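Local coordinates for protein 2-hydroxyhepta-2,4-diene-1,7-dioate isomerase (Corynebacterium glutamicum, PDB 4DBF) that probably acts as an oxaloacetate decarboxylase of the metal-binding fumarylacetoacetate hydrolase family, also assigned isomerase activity, at residues A116-S128 / P276-A288. Sequence-based numbering, arbitrary orientation.
Sequences AVTGPESPIRIPS and PGIGKLGNPVVDA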
loop_
_atom_site.group_PDB
_atom_site.type_symbol
_atom_site.label_atom_id
_atom_site.label_comp_id
_atom_site.label_asym_id
_atom_site.label_seq_id
_atom_site.Cartn_x
_atom_site.Cartn_y
_atom_site.Cartn_z
ATOM N N ALA A 116 1.269 -7.950 4.023
ATOM C CA ALA A 116 2.440 -8.354 4.775
ATOM C C ALA A 116 2.148 -8.516 6.258
ATOM O O ALA A 116 2.813 -9.188 6.949
ATOM C CB ALA A 116 3.570 -7.381 4.571
ATOM N N VAL A 117 1.132 -7.835 6.703
ATOM C CA VAL A 117 0.776 -7.768 8.096
ATOM C C VAL A 117 0.352 -9.125 8.628
ATOM O O VAL A 117 -0.371 -9.819 8.015
ATOM C CB VAL A 117 -0.322 -6.727 8.346
ATOM C CG1 VAL A 117 -0.719 -6.744 9.794
ATOM C CG2 VAL A 117 0.157 -5.359 7.928
ATOM N N THR A 118 0.876 -9.467 9.782
ATOM C CA THR A 118 0.423 -10.601 10.557
ATOM C C THR A 118 0.448 -10.309 12.068
ATOM O O THR A 118 0.870 -9.263 12.483
ATOM C CB THR A 118 1.185 -11.902 10.192
ATOM O OG1 THR A 118 0.512 -13.032 10.709
ATOM C CG2 THR A 118 2.540 -11.892 10.766
ATOM N N GLY A 119 -0.023 -11.243 12.859
ATOM C CA GLY A 119 -0.147 -10.999 14.268
ATOM C C GLY A 119 0.851 -11.692 15.150
ATOM O O GLY A 119 1.676 -12.404 14.674
ATOM N N PRO A 120 0.728 -11.503 16.449
ATOM C CA PRO A 120 1.582 -12.183 17.407
ATOM C C PRO A 120 1.499 -13.686 17.284
ATOM O O PRO A 120 0.446 -14.185 17.129
ATOM C CB PRO A 120 1.033 -11.739 18.732
ATOM C CG PRO A 120 0.394 -10.470 18.457
ATOM C CD PRO A 120 -0.130 -10.524 17.088
ATOM N N GLU A 121 2.627 -14.347 17.377
ATOM C CA GLU A 121 2.755 -15.795 17.289
ATOM C C GLU A 121 2.501 -16.445 15.937
ATOM O O GLU A 121 2.740 -17.591 15.810
ATOM C CB GLU A 121 2.012 -16.543 18.387
ATOM C CG GLU A 121 2.207 -16.001 19.766
ATOM C CD GLU A 121 3.620 -16.025 20.268
ATOM O OE1 GLU A 121 4.452 -16.779 19.775
ATOM O OE2 GLU A 121 3.897 -15.299 21.209
ATOM N N SER A 122 2.073 -15.701 14.941
ATOM C CA SER A 122 1.940 -16.232 13.607
ATOM C C SER A 122 3.285 -16.393 12.932
ATOM O O SER A 122 4.140 -15.588 13.081
ATOM C CB SER A 122 1.134 -15.301 12.744
ATOM O OG SER A 122 -0.211 -15.433 12.952
ATOM N N PRO A 123 3.443 -17.435 12.156
ATOM C CA PRO A 123 4.732 -17.678 11.537
ATOM C C PRO A 123 5.086 -16.650 10.481
ATOM O O PRO A 123 4.273 -16.219 9.711
ATOM C CB PRO A 123 4.571 -19.049 10.907
ATOM C CG PRO A 123 3.383 -19.633 11.505
ATOM C CD PRO A 123 2.498 -18.505 11.860
ATOM N N ILE A 124 6.339 -16.274 10.484
ATOM C CA ILE A 124 6.947 -15.540 9.414
ATOM C C ILE A 124 7.358 -16.577 8.369
ATOM O O ILE A 124 8.214 -17.359 8.593
ATOM C CB ILE A 124 8.196 -14.801 9.902
ATOM C CG1 ILE A 124 7.833 -13.735 10.918
ATOM C CG2 ILE A 124 8.948 -14.214 8.745
ATOM C CD1 ILE A 124 8.978 -13.252 11.747
ATOM N N ARG A 125 6.721 -16.576 7.232
ATOM C CA ARG A 125 6.956 -17.617 6.244
ATOM C C ARG A 125 7.873 -17.172 5.118
ATOM O O ARG A 125 7.489 -16.464 4.250
ATOM C CB ARG A 125 5.647 -18.151 5.696
ATOM C CG ARG A 125 4.658 -18.486 6.777
ATOM C CD ARG A 125 3.313 -18.854 6.231
ATOM N NE ARG A 125 3.350 -20.226 5.822
ATOM C CZ ARG A 125 3.367 -20.649 4.578
ATOM N NH1 ARG A 125 3.329 -19.822 3.583
ATOM N NH2 ARG A 125 3.413 -21.925 4.341
ATOM N N ILE A 126 9.082 -17.656 5.149
ATOM C CA ILE A 126 10.080 -17.255 4.204
ATOM C C ILE A 126 10.089 -18.064 2.926
ATOM O O ILE A 126 10.388 -19.202 2.951
ATOM C CB ILE A 126 11.459 -17.354 4.834
ATOM C CG1 ILE A 126 11.535 -16.524 6.086
ATOM C CG2 ILE A 126 12.523 -16.939 3.854
ATOM C CD1 ILE A 126 12.647 -16.918 6.987
ATOM N N PRO A 127 9.787 -17.468 1.798
ATOM C CA PRO A 127 9.914 -18.201 0.538
ATOM C C PRO A 127 11.355 -18.481 0.145
ATOM O O PRO A 127 12.262 -17.876 0.620
ATOM C CB PRO A 127 9.247 -17.317 -0.478
ATOM C CG PRO A 127 9.005 -16.042 0.189
ATOM C CD PRO A 127 9.427 -16.080 1.589
ATOM N N SER A 128 11.530 -19.452 -0.718
ATOM C CA SER A 128 12.855 -19.955 -1.018
ATOM C C SER A 128 13.758 -18.943 -1.674
ATOM O O SER A 128 14.907 -18.976 -1.475
ATOM C CB SER A 128 12.771 -21.188 -1.889
ATOM O OG SER A 128 12.178 -20.882 -3.103
ATOM N N PRO A 276 9.552 -1.888 26.318
ATOM C CA PRO A 276 8.953 -1.689 27.666
ATOM C C PRO A 276 7.850 -0.645 27.618
ATOM O O PRO A 276 7.973 0.371 26.903
ATOM C CB PRO A 276 10.154 -1.220 28.530
ATOM C CG PRO A 276 11.269 -0.825 27.514
ATOM C CD PRO A 276 11.025 -1.767 26.351
ATOM N N GLY A 277 6.741 -0.902 28.283
ATOM C CA GLY A 277 5.610 0.016 28.152
ATOM C C GLY A 277 4.561 -0.439 27.143
ATOM O O GLY A 277 3.380 -0.048 27.235
ATOM N N ILE A 278 4.987 -1.269 26.186
ATOM C CA ILE A 278 4.070 -1.873 25.232
ATOM C C ILE A 278 4.024 -3.357 25.552
ATOM O O ILE A 278 2.988 -3.867 25.958
ATOM C CB ILE A 278 4.537 -1.608 23.742
ATOM C CG1 ILE A 278 4.752 -0.094 23.535
ATOM C CG2 ILE A 278 3.524 -2.291 22.737
ATOM C CD1 ILE A 278 5.045 0.292 22.056
ATOM N N GLY A 279 5.149 -4.060 25.406
ATOM C CA GLY A 279 5.146 -5.498 25.646
ATOM C C GLY A 279 6.071 -6.244 24.733
ATOM O O GLY A 279 7.134 -5.746 24.410
ATOM N N LYS A 280 5.651 -7.420 24.289
ATOM C CA LYS A 280 6.535 -8.261 23.467
ATOM C C LYS A 280 5.807 -8.752 22.230
ATOM O O LYS A 280 4.633 -9.074 22.299
ATOM C CB LYS A 280 7.027 -9.463 24.288
ATOM C CG LYS A 280 8.096 -9.092 25.310
ATOM C CD LYS A 280 8.406 -10.337 26.159
ATOM C CE LYS A 280 9.422 -10.008 27.235
ATOM N NZ LYS A 280 9.545 -11.159 28.193
ATOM N N LEU A 281 6.503 -8.788 21.114
ATOM C CA LEU A 281 5.982 -9.305 19.863
ATOM C C LEU A 281 6.862 -10.464 19.418
ATOM O O LEU A 281 8.001 -10.234 18.950
ATOM C CB LEU A 281 5.914 -8.186 18.774
ATOM C CG LEU A 281 5.422 -8.627 17.373
ATOM C CD1 LEU A 281 3.955 -9.209 17.449
ATOM C CD2 LEU A 281 5.504 -7.407 16.433
ATOM N N GLY A 282 6.359 -11.707 19.573
ATOM C CA GLY A 282 7.146 -12.944 19.267
ATOM C C GLY A 282 6.548 -13.633 18.049
ATOM O O GLY A 282 5.320 -13.661 17.903
ATOM N N ASN A 283 7.400 -14.170 17.165
ATOM C CA ASN A 283 6.927 -14.944 16.012
ATOM C C ASN A 283 7.896 -16.074 15.709
ATOM O O ASN A 283 9.129 -15.879 15.695
ATOM C CB ASN A 283 6.798 -14.058 14.740
ATOM C CG ASN A 283 5.723 -12.982 14.882
ATOM O OD1 ASN A 283 4.542 -13.179 14.501
ATOM N ND2 ASN A 283 6.114 -11.853 15.417
ATOM N N PRO A 284 7.338 -17.267 15.410
ATOM C CA PRO A 284 8.197 -18.297 14.920
ATOM C C PRO A 284 8.523 -18.076 13.451
ATOM O O PRO A 284 7.807 -17.357 12.711
ATOM C CB PRO A 284 7.384 -19.589 15.180
ATOM C CG PRO A 284 5.953 -19.134 14.931
ATOM C CD PRO A 284 5.921 -17.684 15.464
ATOM N N VAL A 285 9.640 -18.638 13.035
ATOM C CA VAL A 285 10.073 -18.531 11.648
ATOM C C VAL A 285 10.005 -19.901 10.942
ATOM O O VAL A 285 10.495 -20.915 11.486
ATOM C CB VAL A 285 11.510 -17.974 11.587
ATOM C CG1 VAL A 285 11.994 -17.821 10.128
ATOM C CG2 VAL A 285 11.603 -16.587 12.390
ATOM N N VAL A 286 9.451 -19.916 9.735
ATOM C CA VAL A 286 9.358 -21.124 8.920
ATOM C C VAL A 286 9.710 -20.913 7.449
ATOM O O VAL A 286 9.602 -19.806 6.945
ATOM C CB VAL A 286 7.958 -21.815 9.039
ATOM C CG1 VAL A 286 7.590 -22.027 10.495
ATOM C CG2 VAL A 286 6.851 -21.029 8.361
ATOM N N ASP A 287 10.129 -21.983 6.741
ATOM C CA ASP A 287 10.274 -21.898 5.293
ATOM C C ASP A 287 8.868 -21.944 4.708
ATOM O O ASP A 287 8.053 -22.770 5.126
ATOM C CB ASP A 287 11.128 -23.052 4.746
ATOM C CG ASP A 287 12.592 -22.985 5.182
ATOM O OD1 ASP A 287 13.160 -24.070 5.527
ATOM O OD2 ASP A 287 13.198 -21.867 5.216
ATOM N N ALA A 288 8.541 -21.027 3.815
ATOM C CA ALA A 288 7.264 -21.062 3.115
ATOM C C ALA A 288 7.330 -22.202 2.121
ATOM O O ALA A 288 6.388 -22.979 2.051
ATOM C CB ALA A 288 6.947 -19.744 2.397
ATOM O OXT ALA A 288 8.315 -22.399 1.368
HETATM O O HOH W 1 4.002 -12.094 20.994
HETATM O O HOH W 2 12.833 -20.367 2.810
HETATM O O HOH W 3 9.210 -21.010 -1.480
#
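Ala288, Ile126 and Ile124 contribute the largest areas to a parallel beta pairing in which the short edge strand 124-126 lies beside the C-terminal strand 279-287, on the border of a five-stranded mixed sheet in the fumarylacetoacetate hydrolase-type domain. The case illustrates the parallel pattern, in which Ile124 and Ile126 each bond through N-H and C=O to the two residues flanking their partner, Val285 or Asp287: Ile124 gives its N-H to Pro284 O (2.9 Å) and receives that of Val286, and Ile126 then gives its own to Val286 O and takes the N-H of Ala288. That last bond, 2.7 Å from Ala288 N to Ile126 O, reaches the oxygen from above the carbonyl plane; a water lies 2.7 Å from the same Ile126 O and may donate to it.

On the face carrying Ile124, Ile126 and Val285, the side chains of Ile126 and Val285 meet obliquely. With CG1 of Ile126 anti to its carbonyl carbon (chi1 -57°), CD1 presses against Val285 CG1 at 3.3 Å, tighter than usual van der Waals contact. Ile124 instead sends CD1 across the side chain of Asn283, 3.8 Å from its CB, and packs further on Ile271 of strand 270-275. The other face carries Arg125 and Val286, joined through Arg125 CG and Val286 CG2 at 3.7 Å; Ala288 CA sits over one face of the guanidinium, offset toward the rim.

Upstream, the type II turn 119-122 brings Glu121 N to Gly282 O (2.8 Å). The bent Glu121 side chain bonds through OE1 to Tyr270, while OE2 accepts a hydrogen bond from a water, which itself accepts the N-H of Gly282 (2.8 Å from Gly282 N).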